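Local coordinates for genome polyprotein (Chicken sicinivirus JSY, PDB 6QWT), which probably copies the viral RNA genome as the 3Dpol RNA-dependent RNA polymerase, the C-terminal piece of the picornaviral polyprotein, at residues N304-M316 with A326-Y338. Numbering follows the deposited sequence.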
# COMPACT_ATOMS: atom_id res chain seq x y z
N ASN A 304 -6.48 4.95 -2.88
CA ASN A 304 -5.92 5.60 -1.70
C ASN A 304 -5.00 6.74 -2.09
O ASN A 304 -4.99 7.80 -1.44
CB ASN A 304 -5.17 4.59 -0.83
CG ASN A 304 -6.04 4.02 0.28
OD1 ASN A 304 -7.23 3.79 0.09
ND2 ASN A 304 -5.44 3.80 1.44
N SER A 305 -4.19 6.54 -3.14
CA SER A 305 -3.33 7.61 -3.65
C SER A 305 -4.16 8.83 -4.03
O SER A 305 -3.82 9.96 -3.66
CB SER A 305 -2.54 7.12 -4.86
OG SER A 305 -1.55 6.18 -4.49
N MET A 306 -5.24 8.61 -4.78
CA MET A 306 -6.10 9.72 -5.16
C MET A 306 -6.70 10.38 -3.93
O MET A 306 -6.71 11.61 -3.83
CB MET A 306 -7.19 9.23 -6.11
CG MET A 306 -6.61 8.54 -7.34
SD MET A 306 -7.83 7.92 -8.52
CE MET A 306 -8.75 9.39 -8.85
N VAL A 307 -7.17 9.59 -2.96
CA VAL A 307 -7.68 10.14 -1.70
C VAL A 307 -6.62 11.01 -1.03
O VAL A 307 -6.89 12.13 -0.58
CB VAL A 307 -8.14 9.01 -0.77
CG1 VAL A 307 -8.34 9.54 0.65
CG2 VAL A 307 -9.42 8.38 -1.28
N ASN A 308 -5.39 10.50 -0.96
CA ASN A 308 -4.32 11.25 -0.32
C ASN A 308 -4.04 12.55 -1.06
O ASN A 308 -3.87 13.60 -0.43
CB ASN A 308 -3.07 10.37 -0.25
CG ASN A 308 -2.19 10.71 0.92
OD1 ASN A 308 -2.26 11.81 1.47
ND2 ASN A 308 -1.38 9.75 1.34
N ASN A 309 -3.97 12.50 -2.39
CA ASN A 309 -3.75 13.71 -3.18
C ASN A 309 -4.84 14.74 -2.91
O ASN A 309 -4.55 15.91 -2.65
CB ASN A 309 -3.69 13.37 -4.67
CG ASN A 309 -2.28 13.05 -5.14
OD1 ASN A 309 -1.64 13.85 -5.84
ND2 ASN A 309 -1.79 11.87 -4.78
N ILE A 310 -6.11 14.30 -2.95
CA ILE A 310 -7.23 15.21 -2.74
C ILE A 310 -7.16 15.84 -1.35
O ILE A 310 -7.35 17.05 -1.18
CB ILE A 310 -8.57 14.47 -2.95
CG1 ILE A 310 -8.61 13.81 -4.33
CG2 ILE A 310 -9.74 15.41 -2.74
CD1 ILE A 310 -9.17 14.66 -5.41
N SER A 311 -6.90 15.01 -0.34
CA SER A 311 -6.89 15.50 1.04
C SER A 311 -5.79 16.54 1.24
O SER A 311 -6.02 17.61 1.82
CB SER A 311 -6.73 14.33 2.00
OG SER A 311 -7.75 13.37 1.78
N LEU A 312 -4.57 16.24 0.76
CA LEU A 312 -3.47 17.19 0.88
C LEU A 312 -3.78 18.50 0.17
O LEU A 312 -3.55 19.58 0.72
CB LEU A 312 -2.19 16.58 0.32
CG LEU A 312 -1.57 15.42 1.11
CD1 LEU A 312 -0.64 14.61 0.21
CD2 LEU A 312 -0.82 15.94 2.33
N LEU A 313 -4.31 18.41 -1.06
CA LEU A 313 -4.66 19.62 -1.80
C LEU A 313 -5.72 20.44 -1.06
O LEU A 313 -5.67 21.67 -1.07
CB LEU A 313 -5.14 19.24 -3.20
CG LEU A 313 -4.06 18.75 -4.17
CD1 LEU A 313 -4.66 17.97 -5.33
CD2 LEU A 313 -3.22 19.90 -4.70
N SER A 314 -6.67 19.77 -0.41
CA SER A 314 -7.69 20.51 0.33
C SER A 314 -7.09 21.25 1.52
O SER A 314 -7.65 22.27 1.96
CB SER A 314 -8.81 19.56 0.80
OG SER A 314 -8.43 18.84 1.95
N ALA A 315 -5.96 20.77 2.03
CA ALA A 315 -5.25 21.47 3.10
C ALA A 315 -4.44 22.64 2.55
O ALA A 315 -4.44 23.73 3.13
CB ALA A 315 -4.32 20.51 3.84
N MET A 316 -3.75 22.43 1.43
CA MET A 316 -2.93 23.50 0.86
C MET A 316 -3.79 24.62 0.28
O MET A 316 -3.37 25.78 0.29
CB MET A 316 -1.99 22.90 -0.20
CG MET A 316 -1.17 21.71 0.32
SD MET A 316 -0.10 20.90 -0.91
CE MET A 316 -0.99 21.26 -2.40
N ALA A 326 2.19 25.57 -8.77
CA ALA A 326 3.57 25.25 -8.42
C ALA A 326 3.57 24.29 -7.24
O ALA A 326 3.84 24.67 -6.10
CB ALA A 326 4.37 26.52 -8.11
N TRP A 327 3.27 23.02 -7.53
CA TRP A 327 3.25 21.99 -6.50
C TRP A 327 3.37 20.63 -7.15
O TRP A 327 3.03 20.45 -8.33
CB TRP A 327 1.97 22.07 -5.66
CG TRP A 327 0.71 21.97 -6.47
CD1 TRP A 327 0.01 23.00 -7.03
CD2 TRP A 327 0.02 20.77 -6.84
NE1 TRP A 327 -1.08 22.52 -7.71
CE2 TRP A 327 -1.10 21.15 -7.61
CE3 TRP A 327 0.24 19.41 -6.59
CZ2 TRP A 327 -2.00 20.22 -8.13
CZ3 TRP A 327 -0.66 18.49 -7.10
CH2 TRP A 327 -1.76 18.90 -7.87
N ARG A 328 3.87 19.66 -6.38
CA ARG A 328 3.92 18.27 -6.83
C ARG A 328 3.73 17.36 -5.63
O ARG A 328 4.31 17.59 -4.56
CB ARG A 328 5.25 17.95 -7.52
CG ARG A 328 5.47 16.46 -7.76
CD ARG A 328 6.70 16.20 -8.61
NE ARG A 328 6.57 16.75 -9.96
CZ ARG A 328 5.91 16.14 -10.94
NH1 ARG A 328 5.33 14.97 -10.73
NH2 ARG A 328 5.84 16.71 -12.14
N ILE A 329 2.91 16.33 -5.81
CA ILE A 329 2.63 15.34 -4.77
C ILE A 329 2.97 13.96 -5.32
O ILE A 329 2.76 13.69 -6.50
CB ILE A 329 1.16 15.41 -4.30
CG1 ILE A 329 0.89 16.74 -3.59
CG2 ILE A 329 0.82 14.25 -3.38
CD1 ILE A 329 -0.57 16.98 -3.23
N LEU A 330 3.54 13.11 -4.47
CA LEU A 330 3.80 11.71 -4.81
C LEU A 330 3.40 10.85 -3.63
O LEU A 330 3.94 11.01 -2.53
CB LEU A 330 5.26 11.49 -5.19
CG LEU A 330 5.60 10.11 -5.78
CD1 LEU A 330 4.96 9.93 -7.14
CD2 LEU A 330 7.11 9.95 -5.86
N CYS A 331 2.47 9.93 -3.86
CA CYS A 331 1.84 9.16 -2.80
C CYS A 331 1.93 7.67 -3.10
O CYS A 331 1.83 7.24 -4.25
CB CYS A 331 0.36 9.56 -2.63
SG CYS A 331 0.08 11.18 -1.90
N TYR A 332 2.13 6.89 -2.04
CA TYR A 332 1.93 5.43 -2.07
C TYR A 332 1.25 5.06 -0.76
O TYR A 332 1.90 5.00 0.28
CB TYR A 332 3.24 4.67 -2.25
CG TYR A 332 3.07 3.26 -2.80
CD1 TYR A 332 3.84 2.80 -3.86
CD2 TYR A 332 2.14 2.39 -2.24
CE1 TYR A 332 3.68 1.52 -4.36
CE2 TYR A 332 1.97 1.10 -2.74
CZ TYR A 332 2.74 0.68 -3.80
OH TYR A 332 2.57 -0.60 -4.28
N GLY A 333 -0.06 4.81 -0.83
CA GLY A 333 -0.81 4.56 0.39
C GLY A 333 -0.86 5.80 1.26
O GLY A 333 -1.27 6.88 0.81
N ASP A 334 -0.44 5.67 2.51
CA ASP A 334 -0.36 6.83 3.38
C ASP A 334 1.00 7.51 3.30
O ASP A 334 1.20 8.54 3.96
CB ASP A 334 -0.66 6.43 4.82
CG ASP A 334 0.07 5.17 5.23
OD1 ASP A 334 0.83 4.64 4.39
OD2 ASP A 334 -0.12 4.71 6.37
N ASP A 335 1.94 6.97 2.52
CA ASP A 335 3.25 7.58 2.37
C ASP A 335 3.20 8.69 1.33
O ASP A 335 2.57 8.54 0.28
CB ASP A 335 4.29 6.52 1.97
CG ASP A 335 4.52 5.50 3.05
OD1 ASP A 335 5.19 5.83 4.05
OD2 ASP A 335 4.02 4.37 2.91
N VAL A 336 3.87 9.81 1.62
CA VAL A 336 3.69 11.05 0.87
C VAL A 336 5.02 11.77 0.77
O VAL A 336 5.72 11.96 1.77
CB VAL A 336 2.66 12.00 1.52
CG1 VAL A 336 2.77 13.38 0.84
CG2 VAL A 336 1.29 11.42 1.41
N LEU A 337 5.32 12.21 -0.44
CA LEU A 337 6.22 13.32 -0.66
C LEU A 337 5.46 14.47 -1.29
O LEU A 337 4.61 14.26 -2.15
CB LEU A 337 7.41 12.93 -1.56
CG LEU A 337 8.34 11.79 -1.13
CD1 LEU A 337 9.44 11.62 -2.17
CD2 LEU A 337 8.92 12.09 0.23
N TYR A 338 5.77 15.70 -0.87
CA TYR A 338 5.16 16.86 -1.52
C TYR A 338 6.13 18.03 -1.48
O TYR A 338 7.05 18.07 -0.66
CB TYR A 338 3.81 17.23 -0.87
CG TYR A 338 3.90 18.02 0.42
CD1 TYR A 338 4.02 19.40 0.40
CD2 TYR A 338 3.82 17.39 1.66
CE1 TYR A 338 4.08 20.13 1.57
CE2 TYR A 338 3.89 18.11 2.83
CZ TYR A 338 4.02 19.48 2.78
OH TYR A 338 4.08 20.21 3.95
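Leu313 lays its CD2 methyl over one face of the Trp327 indole. This is a CH-pi contact, with Leu313 CD2 3.5 Å from the centroid of the Trp327 six-membered ring and 8° off the ring normal. Trp327 CG sits between its backbone N and carbonyl carbon, which brings the ring face to Leu313. Trp327 NE1 hydrogen-bonds to Thr324 O, and Arg80 makes a cation-pi contact with the ring. Leu312 and Val336 meet tip to tip, Leu312 CD1 lying 3.7 Å from Val336 CG1. Ile329 fills the middle: Ile329 CD1 packs on Leu313 CG at 4.0 Å, and its CG2 lies beside the Asn309 amide. Asn309 ND2 donates to Ser305 O at 3.0 Å, above that carbonyl's plane, and also to Gly205 O; the two bonds fix the rotation of the amide. Cys331 SG touches Asn308 CB and Asn309 ND2.

At the turn, Asn308 ND2 donates to Gly333 O (2.9 Å, N-H...O 153°), in the carbonyl plane on a lone pair. Asn308 CG stands anti to its backbone N (chi1 -151°), which carries the amide to the turn. Tyr332 to Asp335 form a type II' turn of Tyr-Gly-Asp-Asp sequence, the hallmark of polymerase motif C in the palm. Helix 298-316 backs this hairpin; the axis of segment 304-316 comes within 7.6 Å of that of strand 327-332. Mostly apolar packing, with the Asn309 amide among it, joins helix and strands, while one hydrogen bond from the Asn308 side-chain amide links the helix to the motif C turn.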